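Local coordinates for VAO-type flavoprotein oxidase VAO615 (Myceliophthora thermophila, PDB 6F72) that probably acts as a flavoprotein oxidase, holding one FAD bicovalently and reacting rapidly with molecular oxygen when reduced, although its substrate has not been identified, at residues S178-K183 and A194-A199; R216-T221 and R295-G300; H237-S242 and T389-H394; G300-T305 and Y352-G357. All blocks are in the same frame, centred on the assembly; numbering follows the deposited sequence.

Interaction 1. Residues S178-K183 and A194-A199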
# COMPACT_ATOMS: atom_id res chain seq x y z
N SER A 178 -11.52 -11.70 11.53
CA SER A 178 -12.25 -12.92 11.11
C SER A 178 -11.79 -13.42 9.74
O SER A 178 -11.48 -12.62 8.85
CB SER A 178 -13.75 -12.66 11.06
OG SER A 178 -14.01 -11.77 9.98
N THR A 179 -11.67 -14.74 9.60
CA THR A 179 -11.37 -15.37 8.32
C THR A 179 -12.32 -16.57 8.11
O THR A 179 -12.55 -17.38 9.03
CB THR A 179 -9.91 -15.84 8.22
OG1 THR A 179 -9.66 -16.84 9.21
CG2 THR A 179 -8.94 -14.69 8.47
N LYS A 180 -12.85 -16.68 6.90
CA LYS A 180 -13.87 -17.68 6.62
C LYS A 180 -13.59 -18.33 5.26
O LYS A 180 -13.58 -17.64 4.23
CB LYS A 180 -15.25 -17.01 6.66
CG LYS A 180 -16.45 -17.94 6.62
CD LYS A 180 -17.70 -17.09 6.73
CE LYS A 180 -18.90 -17.74 6.07
NZ LYS A 180 -19.38 -18.88 6.88
N PHE A 181 -13.33 -19.64 5.28
CA PHE A 181 -13.12 -20.41 4.06
C PHE A 181 -14.45 -20.79 3.44
O PHE A 181 -15.26 -21.47 4.07
CB PHE A 181 -12.24 -21.65 4.30
CG PHE A 181 -12.05 -22.51 3.06
CD1 PHE A 181 -11.35 -22.03 1.95
CD2 PHE A 181 -12.58 -23.80 3.00
CE1 PHE A 181 -11.17 -22.81 0.81
CE2 PHE A 181 -12.41 -24.60 1.87
CZ PHE A 181 -11.71 -24.10 0.77
N ILE A 182 -14.66 -20.35 2.21
CA ILE A 182 -15.83 -20.70 1.41
C ILE A 182 -15.39 -21.66 0.29
O ILE A 182 -14.78 -21.24 -0.70
CB ILE A 182 -16.55 -19.44 0.84
CG1 ILE A 182 -16.94 -18.48 1.97
CG2 ILE A 182 -17.79 -19.84 0.03
CD1 ILE A 182 -17.18 -17.05 1.51
N LYS A 183 -15.70 -22.94 0.48
CA LYS A 183 -15.28 -24.03 -0.42
C LYS A 183 -15.87 -23.92 -1.83
O LYS A 183 -15.18 -24.23 -2.81
CB LYS A 183 -15.63 -25.39 0.19
CG LYS A 183 -14.97 -26.58 -0.48
CD LYS A 183 -15.23 -27.84 0.32
CE LYS A 183 -14.77 -29.09 -0.41
NZ LYS A 183 -14.96 -30.29 0.45
N ALA A 194 -13.12 -19.45 -2.05
CA ALA A 194 -13.03 -18.04 -1.69
C ALA A 194 -12.74 -17.90 -0.19
O ALA A 194 -12.92 -18.85 0.59
CB ALA A 194 -14.32 -17.31 -2.06
N ALA A 195 -12.29 -16.71 0.19
CA ALA A 195 -12.05 -16.38 1.58
C ALA A 195 -12.73 -15.05 1.90
O ALA A 195 -12.54 -14.06 1.19
CB ALA A 195 -10.56 -16.30 1.84
N LYS A 196 -13.56 -15.05 2.94
CA LYS A 196 -14.10 -13.82 3.48
C LYS A 196 -13.15 -13.37 4.59
O LYS A 196 -12.83 -14.16 5.49
CB LYS A 196 -15.52 -14.03 4.01
CG LYS A 196 -16.20 -12.75 4.47
CD LYS A 196 -17.62 -13.04 4.93
CE LYS A 196 -18.12 -11.93 5.84
NZ LYS A 196 -19.51 -12.19 6.28
N LEU A 197 -12.68 -12.13 4.51
CA LEU A 197 -11.66 -11.64 5.43
C LEU A 197 -12.07 -10.32 6.06
O LEU A 197 -12.46 -9.39 5.35
CB LEU A 197 -10.30 -11.47 4.72
CG LEU A 197 -9.66 -12.61 3.92
CD1 LEU A 197 -8.40 -12.10 3.23
CD2 LEU A 197 -9.34 -13.83 4.78
N GLY A 198 -11.96 -10.23 7.39
CA GLY A 198 -12.27 -8.99 8.10
C GLY A 198 -11.31 -7.87 7.70
O GLY A 198 -10.19 -8.13 7.25
N ALA A 199 -11.74 -6.62 7.87
CA ALA A 199 -11.02 -5.44 7.40
C ALA A 199 -9.58 -5.26 7.93
O ALA A 199 -8.77 -4.60 7.28
CB ALA A 199 -11.84 -4.19 7.67
O HOH W 1 -14.78 -13.51 7.82
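Thr179 and Leu197 face each other on neighbouring antiparallel strands, on the tightly packed side of the contact. Leu197 holds CG anti to its carbonyl carbon (chi1 -53°), which turns CD2 toward the Thr179 side chain, whose CG2 it meets at 3.8 Å. Phe181 and Ala195 share this face, and Phe181 CD1 lies against Ala194 O. Helix 203-212 closes over them: Met209 touches Thr179, Phe181 and Ala195, while Ala206 touches Leu197. The Phe181 ring also meets that of His215.

The two strands are the arms of a beta hairpin in the FAD-binding PCMH-type domain, their axes 4.7 Å apart. Five backbone hydrogen bonds stitch them together. Lys180 and Lys196 exchange a reciprocal pair, as do Ile182 and Ala194, and at the far end Gly198 N donates to Ser178 O at 2.8 Å. Between these rungs, CA-H...O contacts add to the hold, such as Ala195 CA to Lys180 O at 3.3 Å.

The opposite face is looser. Ile182 CB and Ala194 CB stand 4.2 Å apart beside strand 288-298, whose Thr293 touches Ile182. Further along, Lys180 and Lys196 touch through their CB atoms, 4.0 Å apart, and then both chains lead away from the strands. Lys196 runs extended and brushes Glu255 of strand 251-257, whereas Lys180 bends at its last torsion (chi4 73°); Lys180 NZ and Lys196 NZ stay 6.7 Å apart. At the hydrated corner a water joins Ser178 OG, 2.9 Å away, to Lys196 O, which it grips weakly.

Interaction 2. Residues R216-T221 and R295-G300. With FAD (flavin-adenine dinucleotide), chain E.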
# COMPACT_ATOMS: atom_id res chain seq x y z
N ARG A 216 -3.76 -20.28 -2.55
CA ARG A 216 -3.01 -19.02 -2.59
C ARG A 216 -4.01 -17.87 -2.64
O ARG A 216 -5.10 -18.01 -3.21
CB ARG A 216 -2.14 -18.95 -3.84
CG ARG A 216 -1.21 -20.14 -4.06
CD ARG A 216 -0.85 -20.28 -5.53
NE ARG A 216 0.09 -21.38 -5.75
CZ ARG A 216 0.38 -21.91 -6.94
NH1 ARG A 216 -0.19 -21.46 -8.04
NH2 ARG A 216 1.25 -22.91 -7.01
N ILE A 217 -3.64 -16.74 -2.04
CA ILE A 217 -4.38 -15.48 -2.19
C ILE A 217 -3.44 -14.37 -2.70
O ILE A 217 -2.26 -14.31 -2.33
CB ILE A 217 -5.12 -15.05 -0.89
CG1 ILE A 217 -6.08 -13.87 -1.17
CG2 ILE A 217 -4.14 -14.73 0.23
CD1 ILE A 217 -7.08 -13.55 -0.07
N VAL A 218 -4.01 -13.49 -3.53
CA VAL A 218 -3.30 -12.33 -4.08
C VAL A 218 -3.14 -11.21 -3.03
O VAL A 218 -4.12 -10.56 -2.63
CB VAL A 218 -3.99 -11.82 -5.39
CG1 VAL A 218 -3.31 -10.57 -5.93
CG2 VAL A 218 -4.01 -12.92 -6.44
N GLY A 219 -1.89 -10.98 -2.64
CA GLY A 219 -1.56 -9.98 -1.64
C GLY A 219 -0.17 -9.42 -1.81
O GLY A 219 0.62 -9.93 -2.62
N GLY A 220 0.14 -8.40 -1.02
CA GLY A 220 1.40 -7.66 -1.13
C GLY A 220 2.64 -8.40 -0.65
O GLY A 220 2.55 -9.44 0.03
N THR A 221 3.79 -7.84 -0.99
CA THR A 221 5.08 -8.45 -0.68
C THR A 221 5.50 -8.07 0.72
O THR A 221 6.35 -8.73 1.33
CB THR A 221 6.17 -8.00 -1.66
OG1 THR A 221 6.22 -6.57 -1.67
CG2 THR A 221 5.87 -8.51 -3.07
N ARG A 295 -11.50 -14.31 -4.18
CA ARG A 295 -11.05 -15.56 -4.78
C ARG A 295 -9.82 -16.15 -4.09
O ARG A 295 -8.87 -15.45 -3.76
CB ARG A 295 -10.76 -15.35 -6.27
CG ARG A 295 -11.89 -14.67 -7.04
CD ARG A 295 -11.71 -14.72 -8.56
NE ARG A 295 -10.52 -14.01 -9.05
CZ ARG A 295 -10.27 -13.71 -10.33
NH1 ARG A 295 -11.14 -14.05 -11.29
NH2 ARG A 295 -9.15 -13.07 -10.64
N LEU A 296 -9.87 -17.46 -3.86
CA LEU A 296 -8.70 -18.25 -3.52
C LEU A 296 -8.33 -19.09 -4.72
O LEU A 296 -9.19 -19.39 -5.54
CB LEU A 296 -8.99 -19.16 -2.32
CG LEU A 296 -9.02 -18.50 -0.95
CD1 LEU A 296 -9.26 -19.55 0.12
CD2 LEU A 296 -7.73 -17.73 -0.67
N HIS A 297 -7.07 -19.47 -4.82
CA HIS A 297 -6.59 -20.21 -5.99
C HIS A 297 -5.87 -21.46 -5.53
O HIS A 297 -5.17 -21.42 -4.53
CB HIS A 297 -5.67 -19.32 -6.81
CG HIS A 297 -6.21 -17.94 -7.03
ND1 HIS A 297 -7.07 -17.64 -8.07
CD2 HIS A 297 -6.02 -16.78 -6.35
CE1 HIS A 297 -7.39 -16.36 -8.01
NE2 HIS A 297 -6.77 -15.81 -6.98
N ARG A 298 -6.05 -22.57 -6.25
CA ARG A 298 -5.41 -23.83 -5.88
C ARG A 298 -3.89 -23.68 -5.78
O ARG A 298 -3.25 -23.14 -6.68
CB ARG A 298 -5.78 -24.95 -6.86
CG ARG A 298 -5.41 -26.36 -6.40
CD ARG A 298 -6.15 -26.76 -5.12
NE ARG A 298 -5.84 -28.12 -4.66
CZ ARG A 298 -4.82 -28.44 -3.85
NH1 ARG A 298 -3.98 -27.51 -3.40
NH2 ARG A 298 -4.64 -29.71 -3.48
N ASP A 299 -3.34 -24.12 -4.65
CA ASP A 299 -1.90 -24.05 -4.41
C ASP A 299 -1.20 -25.25 -5.04
O ASP A 299 -1.85 -26.21 -5.47
CB ASP A 299 -1.63 -23.98 -2.90
CG ASP A 299 -0.25 -23.43 -2.56
OD1 ASP A 299 0.44 -22.81 -3.41
OD2 ASP A 299 0.15 -23.62 -1.40
N GLY A 300 0.12 -25.19 -5.12
CA GLY A 300 0.94 -26.27 -5.63
C GLY A 300 2.38 -25.78 -5.65
O GLY A 300 2.66 -24.67 -5.21
PA FAD E . -3.72 2.09 5.94
O1A FAD E . -2.77 3.27 5.98
O2A FAD E . -4.31 1.67 7.25
O5B FAD E . -4.89 2.43 4.89
C5B FAD E . -4.62 3.04 3.63
C4B FAD E . -5.83 3.80 3.10
O4B FAD E . -6.95 2.91 3.02
C3B FAD E . -6.28 4.95 3.98
O3B FAD E . -6.76 5.98 3.10
C2B FAD E . -7.44 4.40 4.79
O2B FAD E . -8.39 5.42 5.13
C1B FAD E . -8.03 3.38 3.84
N9A FAD E . -8.63 2.19 4.50
C8A FAD E . -7.95 1.15 5.02
N7A FAD E . -8.80 0.21 5.51
C5A FAD E . -10.04 0.65 5.29
C6A FAD E . -11.41 0.15 5.57
N6A FAD E . -11.57 -1.04 6.19
N1A FAD E . -12.46 0.91 5.20
C2A FAD E . -12.31 2.10 4.58
N3A FAD E . -11.08 2.62 4.29
C4A FAD E . -9.94 1.95 4.62
N1 FAD E . 1.40 -2.15 -2.26
C2 FAD E . 1.43 -3.02 -3.31
O2 FAD E . 0.59 -2.89 -4.22
N3 FAD E . 2.35 -4.00 -3.38
C4 FAD E . 3.31 -4.20 -2.46
O4 FAD E . 4.14 -5.13 -2.57
C4X FAD E . 3.33 -3.30 -1.28
N5 FAD E . 4.24 -3.44 -0.30
C5X FAD E . 4.26 -2.61 0.78
C6 FAD E . 5.22 -2.77 1.80
C7 FAD E . 5.21 -1.90 2.91
C7M FAD E . 6.26 -2.09 3.99
C8 FAD E . 4.18 -0.81 3.01
C8M FAD E . 4.02 0.12 4.20
C9 FAD E . 3.24 -0.66 1.99
C9A FAD E . 3.24 -1.51 0.88
N10 FAD E . 2.26 -1.37 -0.13
C10 FAD E . 2.29 -2.24 -1.24
C1' FAD E . 1.29 -0.27 -0.06
C2' FAD E . -0.13 -0.58 0.31
O2' FAD E . -0.74 -1.21 -0.82
C3' FAD E . -0.77 0.77 0.59
O3' FAD E . 0.05 1.55 1.49
C4' FAD E . -2.17 0.61 1.17
O4' FAD E . -2.82 1.88 1.19
C5' FAD E . -2.14 -0.05 2.55
O5' FAD E . -3.44 -0.10 3.12
P FAD E . -3.60 -0.46 4.68
O1P FAD E . -2.78 -1.68 4.98
O2P FAD E . -5.09 -0.42 4.94
O3P FAD E . -2.92 0.82 5.37
O HOH W 2 -6.89 -13.67 -4.49
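Arg216 and His297 form the antiparallel hydrogen-bonded pair that ties short strand 215-216 to strand 288-298 in the FAD-binding PCMH-type domain, just before the chain reaches the flavin. Arg216 N donates to His297 O at 2.7 Å, and His297 N returns a bond to Arg216 O. The Arg216 side chain then runs extended along the second segment. Its NE forms a salt bridge with Asp299 OD1 (2.8 Å) on the anti lone pair, the guanidinium and carboxylate planes 77° apart. NH2 donates to Gly300 O at 2.9 Å; the oxygen lies in the guanidinium plane, but the nitrogen stands 62° out of the Gly300 carbonyl plane. NH1 bonds Tyr244 OH. A methionine at the position of Arg216 would probably leave Asp299 without its charged mate and the Gly300 carbonyl without this donor. Ile217 CB packs on Leu296 CD2 (3.7 Å), and a water accepts from Val218 N and donates to Arg295 O. At the other end, Thr221 OG1 (2.7 Å) and Thr221 N both donate to FAD O4. Ile217 and Leu296 lie under helix 203-212 and against strand 193-198; helix 391-399 meets Arg216 through Tyr391 and Thr221 through Leu399.

Interaction 3. Residues H237-S242 and T389-H394. With FAD (flavin-adenine dinucleotide), chain E.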
# COMPACT_ATOMS: atom_id res chain seq x y z
N HIS A 237 -0.80 -4.75 -6.21
CA HIS A 237 0.04 -5.67 -6.97
C HIS A 237 0.66 -6.76 -6.07
O HIS A 237 0.66 -6.64 -4.84
CB HIS A 237 1.07 -4.93 -7.81
CG HIS A 237 2.33 -4.57 -7.08
ND1 HIS A 237 2.46 -3.41 -6.35
CD2 HIS A 237 3.52 -5.21 -6.99
CE1 HIS A 237 3.67 -3.36 -5.83
NE2 HIS A 237 4.34 -4.44 -6.20
N SER A 238 1.16 -7.80 -6.72
CA SER A 238 1.57 -9.03 -6.06
C SER A 238 2.49 -9.77 -7.01
O SER A 238 2.39 -9.60 -8.23
CB SER A 238 0.33 -9.90 -5.80
OG SER A 238 0.65 -11.19 -5.30
N ILE A 239 3.37 -10.60 -6.45
CA ILE A 239 4.23 -11.50 -7.24
C ILE A 239 3.38 -12.59 -7.96
O ILE A 239 3.85 -13.29 -8.86
CB ILE A 239 5.38 -12.11 -6.39
CG1 ILE A 239 4.84 -12.93 -5.19
CG2 ILE A 239 6.34 -11.00 -5.92
CD1 ILE A 239 5.84 -13.86 -4.53
N LEU A 240 2.11 -12.67 -7.57
CA LEU A 240 1.16 -13.61 -8.13
C LEU A 240 0.25 -12.98 -9.18
O LEU A 240 -0.62 -13.65 -9.74
CB LEU A 240 0.31 -14.24 -7.00
CG LEU A 240 0.87 -15.39 -6.15
CD1 LEU A 240 -0.24 -15.97 -5.28
CD2 LEU A 240 1.56 -16.49 -6.94
N SER A 241 0.46 -11.69 -9.46
CA SER A 241 -0.42 -10.96 -10.36
C SER A 241 -0.39 -11.43 -11.82
O SER A 241 -1.41 -11.39 -12.49
CB SER A 241 -0.20 -9.46 -10.24
OG SER A 241 -0.78 -8.99 -9.04
N SER A 242 0.76 -11.95 -12.27
CA SER A 242 0.88 -12.52 -13.62
C SER A 242 0.05 -13.79 -13.76
O SER A 242 -0.33 -14.16 -14.88
CB SER A 242 2.33 -12.84 -13.96
OG SER A 242 3.09 -11.66 -14.03
N THR A 389 7.44 -26.28 -2.12
CA THR A 389 6.29 -27.19 -2.10
C THR A 389 4.97 -26.44 -2.28
O THR A 389 4.03 -26.95 -2.90
CB THR A 389 6.24 -27.97 -0.78
OG1 THR A 389 7.55 -28.46 -0.47
CG2 THR A 389 5.28 -29.17 -0.86
N ASN A 390 4.92 -25.22 -1.75
CA ASN A 390 3.72 -24.41 -1.73
C ASN A 390 4.09 -22.94 -1.91
O ASN A 390 5.28 -22.60 -1.95
CB ASN A 390 2.98 -24.63 -0.41
CG ASN A 390 3.85 -24.34 0.79
OD1 ASN A 390 3.98 -23.20 1.21
ND2 ASN A 390 4.47 -25.38 1.34
N TYR A 391 3.08 -22.08 -1.99
CA TYR A 391 3.32 -20.64 -2.14
C TYR A 391 3.85 -19.96 -0.89
O TYR A 391 4.78 -19.15 -1.00
CB TYR A 391 2.06 -19.92 -2.60
CG TYR A 391 2.23 -18.42 -2.74
CD1 TYR A 391 3.18 -17.87 -3.61
CD2 TYR A 391 1.43 -17.55 -2.00
CE1 TYR A 391 3.33 -16.50 -3.74
CE2 TYR A 391 1.57 -16.18 -2.13
CZ TYR A 391 2.51 -15.66 -3.00
OH TYR A 391 2.63 -14.29 -3.11
N TYR A 392 3.26 -20.28 0.27
CA TYR A 392 3.65 -19.70 1.56
C TYR A 392 5.16 -19.82 1.75
O TYR A 392 5.83 -18.81 1.99
CB TYR A 392 2.88 -20.37 2.72
CG TYR A 392 3.02 -19.69 4.08
CD1 TYR A 392 4.16 -19.90 4.89
CD2 TYR A 392 2.01 -18.85 4.58
CE1 TYR A 392 4.28 -19.29 6.14
CE2 TYR A 392 2.13 -18.23 5.82
CZ TYR A 392 3.27 -18.46 6.60
OH TYR A 392 3.41 -17.85 7.82
N ASP A 393 5.69 -21.04 1.58
CA ASP A 393 7.13 -21.32 1.64
C ASP A 393 7.95 -20.48 0.71
O ASP A 393 8.97 -19.94 1.12
CB ASP A 393 7.41 -22.79 1.37
CG ASP A 393 7.05 -23.67 2.54
OD1 ASP A 393 6.51 -23.17 3.55
OD2 ASP A 393 7.31 -24.89 2.43
N HIS A 394 7.51 -20.39 -0.55
CA HIS A 394 8.17 -19.55 -1.56
C HIS A 394 8.22 -18.09 -1.12
O HIS A 394 9.29 -17.47 -1.15
CB HIS A 394 7.48 -19.67 -2.92
CG HIS A 394 7.90 -18.64 -3.92
ND1 HIS A 394 9.02 -18.78 -4.71
CD2 HIS A 394 7.35 -17.44 -4.26
CE1 HIS A 394 9.13 -17.73 -5.50
NE2 HIS A 394 8.14 -16.90 -5.24
PA FAD E . -3.72 2.09 5.94
O1A FAD E . -2.77 3.27 5.98
O2A FAD E . -4.31 1.67 7.25
O5B FAD E . -4.89 2.43 4.89
C5B FAD E . -4.62 3.04 3.63
C4B FAD E . -5.83 3.80 3.10
O4B FAD E . -6.95 2.91 3.02
C3B FAD E . -6.28 4.95 3.98
O3B FAD E . -6.76 5.98 3.10
C2B FAD E . -7.44 4.40 4.79
O2B FAD E . -8.39 5.42 5.13
C1B FAD E . -8.03 3.38 3.84
N9A FAD E . -8.63 2.19 4.50
C8A FAD E . -7.95 1.15 5.02
N7A FAD E . -8.80 0.21 5.51
C5A FAD E . -10.04 0.65 5.29
C6A FAD E . -11.41 0.15 5.57
N6A FAD E . -11.57 -1.04 6.19
N1A FAD E . -12.46 0.91 5.20
C2A FAD E . -12.31 2.10 4.58
N3A FAD E . -11.08 2.62 4.29
C4A FAD E . -9.94 1.95 4.62
N1 FAD E . 1.40 -2.15 -2.26
C2 FAD E . 1.43 -3.02 -3.31
O2 FAD E . 0.59 -2.89 -4.22
N3 FAD E . 2.35 -4.00 -3.38
C4 FAD E . 3.31 -4.20 -2.46
O4 FAD E . 4.14 -5.13 -2.57
C4X FAD E . 3.33 -3.30 -1.28
N5 FAD E . 4.24 -3.44 -0.30
C5X FAD E . 4.26 -2.61 0.78
C6 FAD E . 5.22 -2.77 1.80
C7 FAD E . 5.21 -1.90 2.91
C7M FAD E . 6.26 -2.09 3.99
C8 FAD E . 4.18 -0.81 3.01
C8M FAD E . 4.02 0.12 4.20
C9 FAD E . 3.24 -0.66 1.99
C9A FAD E . 3.24 -1.51 0.88
N10 FAD E . 2.26 -1.37 -0.13
C10 FAD E . 2.29 -2.24 -1.24
C1' FAD E . 1.29 -0.27 -0.06
C2' FAD E . -0.13 -0.58 0.31
O2' FAD E . -0.74 -1.21 -0.82
C3' FAD E . -0.77 0.77 0.59
O3' FAD E . 0.05 1.55 1.49
C4' FAD E . -2.17 0.61 1.17
O4' FAD E . -2.82 1.88 1.19
C5' FAD E . -2.14 -0.05 2.55
O5' FAD E . -3.44 -0.10 3.12
P FAD E . -3.60 -0.46 4.68
O1P FAD E . -2.78 -1.68 4.98
O2P FAD E . -5.09 -0.42 4.94
O3P FAD E . -2.92 0.82 5.37
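Leu240 lies over one face of the Tyr391 ring, the two side chains reaching toward each other from opposite directions. Leu240 CD1 sits 3.7 Å from the ring centroid and 17° off its normal, a CH-pi contact, and Leu240 CG comes within 3.6 Å of Tyr391 CZ. Ile239 approaches the same ring at its edge: its CD1 is 3.7 Å from Tyr391 CE1, and its CG1 is 3.3 Å from Tyr391 OH. Ile239 places CG1 between its backbone N and carbonyl carbon (chi1 60°), a rotation that carries CD1 on to the edge of the His394 ring as well, 3.9 Å from His394 NE2. That nitrogen is hydrogen-bonded to Thr354 OG1. With an alanine here instead of Tyr391, Leu240 would probably lose the ring face it rests on, and a gap would open beside Ile239.

Both segments lead into helices through capped turns. Ser238 OG accepts from Leu240 N (3.1 Å) at the start of a type I turn, and is also bonded to Gly219 O. Asn390, at the N-cap of helix 391-399, accepts Asp393 N on OD1 at 2.8 Å. His237, just before the Ser238 turn, donates its N to FAD O2 on the flavin pyrimidine.

The contact itself thus rests on dispersion between aliphatic branches and aromatic rings in a buried setting, while capping bonds within each segment fix the backbones that present them.

Interaction 4. Residues G300-T305 and Y352-G357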
# COMPACT_ATOMS: atom_id res chain seq x y z
N GLY A 300 0.12 -25.19 -5.12
CA GLY A 300 0.94 -26.27 -5.63
C GLY A 300 2.38 -25.78 -5.65
O GLY A 300 2.66 -24.67 -5.21
N ILE A 301 3.27 -26.64 -6.15
CA ILE A 301 4.68 -26.33 -6.42
C ILE A 301 4.86 -24.89 -6.95
O ILE A 301 4.11 -24.44 -7.81
CB ILE A 301 5.26 -27.44 -7.35
CG1 ILE A 301 6.06 -28.47 -6.55
CG2 ILE A 301 6.11 -26.89 -8.50
CD1 ILE A 301 5.23 -29.50 -5.82
N VAL A 302 5.83 -24.16 -6.38
CA VAL A 302 6.18 -22.81 -6.85
C VAL A 302 7.68 -22.75 -7.12
O VAL A 302 8.50 -22.94 -6.21
CB VAL A 302 5.75 -21.67 -5.88
CG1 VAL A 302 6.17 -20.30 -6.41
CG2 VAL A 302 4.25 -21.68 -5.66
N GLY A 303 8.03 -22.49 -8.38
CA GLY A 303 9.42 -22.29 -8.79
C GLY A 303 9.95 -20.92 -8.38
O GLY A 303 9.25 -19.91 -8.47
N GLY A 304 11.20 -20.89 -7.95
CA GLY A 304 11.80 -19.65 -7.46
C GLY A 304 13.25 -19.52 -7.86
O GLY A 304 13.90 -20.52 -8.19
N THR A 305 13.74 -18.29 -7.84
CA THR A 305 15.16 -18.04 -8.02
C THR A 305 15.61 -16.70 -7.46
O THR A 305 14.82 -15.75 -7.38
CB THR A 305 15.62 -18.14 -9.49
OG1 THR A 305 17.05 -18.26 -9.52
CG2 THR A 305 15.17 -16.93 -10.33
N TYR A 352 14.31 -11.55 -7.52
CA TYR A 352 13.68 -12.77 -7.02
C TYR A 352 12.56 -13.18 -7.96
O TYR A 352 11.65 -12.39 -8.23
CB TYR A 352 13.11 -12.57 -5.62
CG TYR A 352 14.09 -12.06 -4.58
CD1 TYR A 352 15.39 -12.59 -4.47
CD2 TYR A 352 13.69 -11.08 -3.66
CE1 TYR A 352 16.27 -12.13 -3.49
CE2 TYR A 352 14.56 -10.63 -2.66
CZ TYR A 352 15.85 -11.16 -2.59
OH TYR A 352 16.71 -10.71 -1.61
N GLY A 353 12.66 -14.41 -8.46
CA GLY A 353 11.69 -14.95 -9.40
C GLY A 353 10.58 -15.76 -8.76
O GLY A 353 10.83 -16.50 -7.80
N THR A 354 9.37 -15.62 -9.30
CA THR A 354 8.19 -16.36 -8.86
C THR A 354 7.56 -17.06 -10.08
O THR A 354 7.08 -16.41 -11.01
CB THR A 354 7.18 -15.43 -8.18
OG1 THR A 354 7.79 -14.86 -7.01
CG2 THR A 354 5.90 -16.17 -7.78
N MET A 355 7.60 -18.39 -10.05
CA MET A 355 7.22 -19.20 -11.20
C MET A 355 6.21 -20.30 -10.80
O MET A 355 6.58 -21.47 -10.67
CB MET A 355 8.49 -19.78 -11.85
CG MET A 355 9.40 -18.73 -12.48
SD MET A 355 11.10 -19.25 -12.79
CE MET A 355 11.81 -19.03 -11.15
N PRO A 356 4.93 -19.91 -10.58
CA PRO A 356 3.94 -20.86 -10.02
C PRO A 356 3.76 -22.12 -10.86
O PRO A 356 3.66 -22.04 -12.09
CB PRO A 356 2.65 -20.03 -9.96
CG PRO A 356 3.12 -18.61 -9.89
CD PRO A 356 4.32 -18.57 -10.79
N GLY A 357 3.78 -23.27 -10.21
CA GLY A 357 3.61 -24.56 -10.89
C GLY A 357 4.80 -25.06 -11.69
O GLY A 357 4.70 -26.09 -12.37
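Gly303 and Met355 exchange two backbone hydrogen bonds at the middle of this antiparallel strand pair. Met355 N donates to Gly303 O at 2.7 Å; Gly303 N returns to Met355 O, but stands well above that carbonyl plane. Gly353 N gives a nearly straight bond to Thr305 O (2.8 Å, 167°), whereas the return bond, Thr305 N to Gly353 O, is weak at 3.4 Å. Gly357 N closes the other end on Ile301 O at 2.7 Å. Gly304 CA adds a CA-H...O contact to Gly353 O.

The packing depends on glycines. Gly353 lies close against Thr305 CG2 and Gly303 against Met355 O, with little room for a CB at either. Met355 lies over Gly304: its chain bends at the thioether (chi3 -81°), bringing CE within 3.6 Å of Gly304 C and 4.0 Å of Thr305 CG2. On the opposite face Val302 CG1 rests 4.3 Å from Pro356 CA. At the exposed end Ile301 CG2 touches Gly357, whose positive phi (74°) suits glycine.

Strands 302-310 and 348-356 sit side by side in a seven-stranded antiparallel sheet, consistent with the substrate domain of VAO-type oxidases; within the sheet, strand 382-388 lies beside 302-310 and strand 339-344 beside 348-356. Helix 360-376 packs on the face of Met355 and Thr305; helix 391-399 lies against Val302 on the other.

How the interactions relate
Interactions 1 and 2 meet within one sheet, through neighbouring strands 193-198 and 288-298, their centres 13 Å apart; Phe181 CD1 touches Leu296 CD1 at 3.7 Å. Interaction 2 passes straight into interaction 4 at their shared Gly300, where the chain leaves strand 288-298 for strand 302-310. Interaction 3 lies between these two, about 7 Å from each by centres. Asp299 OD1 accepts from Tyr391 N at 3.1 Å on one side, and the bond of His394 NE2 to Thr354 OG1, 2.7 Å long, joins interactions 3 and 4 on the other. Interactions 2 and 3 both reach the flavin, at its O4 and O2 carbonyl oxygens respectively; Ala199, at the end of segment 194-199, also touches FAD.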